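Local structure of DUF596 domain-containing protein (Neisseria meningitidis, 2O5H) at residues Lys14-Arg19 against Phe55-Lys60. The protein is of unknown function, a conserved bacterial DUF596 (COG3792) protein with a mainly helical fold that assembles here as a pair of subunits. Residues are numbered along the deposited sequence; the frame is centred on the assembly and turned at random. Where two conformers were deposited one is given.
Sequences KRYQDR and FFILFK
The hydroxyl of Tyr16 runs in beside Leu58, where OH lies 3.6 Å from Leu58 CB with Leu58 CD2 close behind, and in the same buried place it hydrogen-bonds to the carboxylate of Asp23. Outside the two segments, that carboxylate also forms a salt bridge with Arg19 NE, which would probably ease the burial of its charge beside Leu58. The phenol oxygen thus has a polar partner in Asp23 although the aliphatic Leu58 packs against it. With CG anti to the backbone N (chi1 -179°), Tyr16 carries its ring from near the C-terminal end of helix 3-16 toward 55-60. On the way, the ring carbon CD2 meets Ile57 obliquely, 3.7 Å from its CG2, and Tyr16 CE2 is only a little farther from the same methyl. The other branch of Ile57 covers the root of the tyrosine, its CD1 lying 4.0 Å from Tyr16 CB. Tyr16 and Ile57 point in opposing directions and pass alongside each other, so the isoleucine lines the near half of the tyrosine and Leu58 its end. The backbones stay well apart, with CA of Tyr16 8.1 Å from CA of Ile57, leaving side chains to make the join. Just beyond, Arg19 is the N-cap residue of helix 20-30, the helix that supplies Asp23. The contact thus ties the C-terminal end of helix 3-16 to the middle of helix 48-64, with Ile41 of helix 34-41 touching both Tyr16 and Leu58 and helix 20-30 adding Val24 against Leu58, while Phe44, in the loop between helices 34-41 and 48-64, meets the Tyr16 ring edge-to-face.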
# COMPACT_ATOMS: atom_id res chain seq x y z
N LYS A 14 21.33 -8.94 4.70
CA LYS A 14 21.54 -10.25 4.07
C LYS A 14 20.30 -11.14 4.05
O LYS A 14 20.00 -11.78 3.02
CB LYS A 14 22.71 -10.96 4.76
CG LYS A 14 23.31 -12.07 3.93
CD LYS A 14 24.75 -12.36 4.33
CE LYS A 14 25.12 -13.78 3.91
NZ LYS A 14 26.50 -14.17 4.34
N ARG A 15 19.58 -11.20 5.16
CA ARG A 15 18.37 -12.01 5.23
C ARG A 15 17.27 -11.47 4.30
O ARG A 15 16.55 -12.25 3.72
CB ARG A 15 17.86 -12.14 6.66
CG ARG A 15 18.85 -12.87 7.56
CD ARG A 15 18.27 -13.17 8.93
NE ARG A 15 18.39 -12.03 9.84
CZ ARG A 15 17.36 -11.30 10.26
NH1 ARG A 15 16.15 -11.63 9.87
NH2 ARG A 15 17.55 -10.26 11.07
N TYR A 16 17.18 -10.15 4.15
CA TYR A 16 16.12 -9.58 3.29
C TYR A 16 16.36 -9.88 1.80
O TYR A 16 15.42 -10.04 1.00
CB TYR A 16 15.88 -8.06 3.56
CG TYR A 16 14.77 -7.53 2.66
CD1 TYR A 16 13.42 -7.80 2.94
CD2 TYR A 16 15.07 -6.82 1.49
CE1 TYR A 16 12.42 -7.36 2.11
CE2 TYR A 16 14.08 -6.39 0.63
CZ TYR A 16 12.75 -6.66 0.93
OH TYR A 16 11.78 -6.21 0.06
N GLN A 17 17.64 -10.06 1.43
CA GLN A 17 18.04 -10.35 0.06
C GLN A 17 17.27 -11.46 -0.62
O GLN A 17 17.01 -11.39 -1.82
CB GLN A 17 19.54 -10.61 -0.02
CG GLN A 17 20.24 -9.87 -1.17
CD GLN A 17 19.97 -8.36 -1.19
OE1 GLN A 17 19.69 -7.74 -0.15
NE2 GLN A 17 20.08 -7.75 -2.37
N ASP A 18 16.88 -12.49 0.13
CA ASP A 18 16.19 -13.66 -0.43
C ASP A 18 14.69 -13.45 -0.76
O ASP A 18 14.03 -14.36 -1.29
CB ASP A 18 16.33 -14.87 0.51
CG ASP A 18 17.72 -14.98 1.15
OD1 ASP A 18 18.69 -14.37 0.64
OD2 ASP A 18 17.83 -15.69 2.17
N ARG A 19 14.13 -12.30 -0.41
CA ARG A 19 12.75 -11.95 -0.87
C ARG A 19 12.71 -10.66 -1.68
O ARG A 19 11.63 -10.22 -2.10
CB ARG A 19 11.78 -11.85 0.32
CG ARG A 19 12.22 -10.81 1.39
CD ARG A 19 11.20 -10.70 2.49
NE ARG A 19 10.00 -9.93 2.11
CZ ARG A 19 8.84 -10.04 2.72
NH1 ARG A 19 8.71 -10.93 3.70
NH2 ARG A 19 7.80 -9.26 2.35
N PHE A 55 12.33 -2.03 4.43
CA PHE A 55 11.75 -0.98 3.64
C PHE A 55 12.79 -0.22 2.81
O PHE A 55 12.61 -0.02 1.62
CB PHE A 55 10.91 -0.03 4.50
CG PHE A 55 10.43 1.19 3.74
CD1 PHE A 55 9.19 1.18 3.09
CD2 PHE A 55 11.22 2.36 3.68
CE1 PHE A 55 8.72 2.30 2.40
CE2 PHE A 55 10.77 3.48 2.97
CZ PHE A 55 9.53 3.45 2.34
N PHE A 56 13.88 0.21 3.44
CA PHE A 56 14.89 1.00 2.74
C PHE A 56 15.65 0.22 1.70
O PHE A 56 16.08 0.79 0.70
CB PHE A 56 15.84 1.72 3.74
CG PHE A 56 15.21 2.93 4.35
CD1 PHE A 56 14.82 4.02 3.53
CD2 PHE A 56 14.91 2.98 5.71
CE1 PHE A 56 14.20 5.13 4.08
CE2 PHE A 56 14.27 4.15 6.27
CZ PHE A 56 13.94 5.21 5.46
N ILE A 57 15.82 -1.09 1.89
CA ILE A 57 16.49 -1.89 0.85
C ILE A 57 15.59 -1.94 -0.40
O ILE A 57 16.06 -1.81 -1.53
CB ILE A 57 16.80 -3.33 1.30
CG1 ILE A 57 17.84 -3.32 2.43
CG2 ILE A 57 17.32 -4.22 0.11
CD1 ILE A 57 17.83 -4.58 3.26
N LEU A 58 14.29 -2.12 -0.18
CA LEU A 58 13.36 -2.27 -1.29
C LEU A 58 13.24 -0.92 -2.01
O LEU A 58 13.32 -0.85 -3.23
CB LEU A 58 11.99 -2.74 -0.77
CG LEU A 58 10.79 -2.81 -1.77
CD1 LEU A 58 11.09 -3.79 -2.96
CD2 LEU A 58 9.56 -3.25 -0.98
N PHE A 59 13.00 0.12 -1.22
CA PHE A 59 12.93 1.52 -1.66
C PHE A 59 14.14 1.86 -2.53
O PHE A 59 13.98 2.33 -3.66
CB PHE A 59 12.87 2.32 -0.37
CG PHE A 59 12.90 3.81 -0.50
CD1 PHE A 59 11.74 4.53 -0.73
CD2 PHE A 59 14.10 4.51 -0.22
CE1 PHE A 59 11.77 5.95 -0.75
CE2 PHE A 59 14.15 5.91 -0.23
CZ PHE A 59 12.98 6.63 -0.49
N LYS A 60 15.34 1.63 -2.01
CA LYS A 60 16.54 1.95 -2.76
C LYS A 60 16.68 1.12 -4.03
O LYS A 60 17.11 1.62 -5.06
CB LYS A 60 17.83 1.81 -1.94
CG LYS A 60 17.97 2.86 -0.85
CD LYS A 60 19.42 3.19 -0.55
CE LYS A 60 20.25 1.97 -0.12
NZ LYS A 60 19.71 1.29 1.09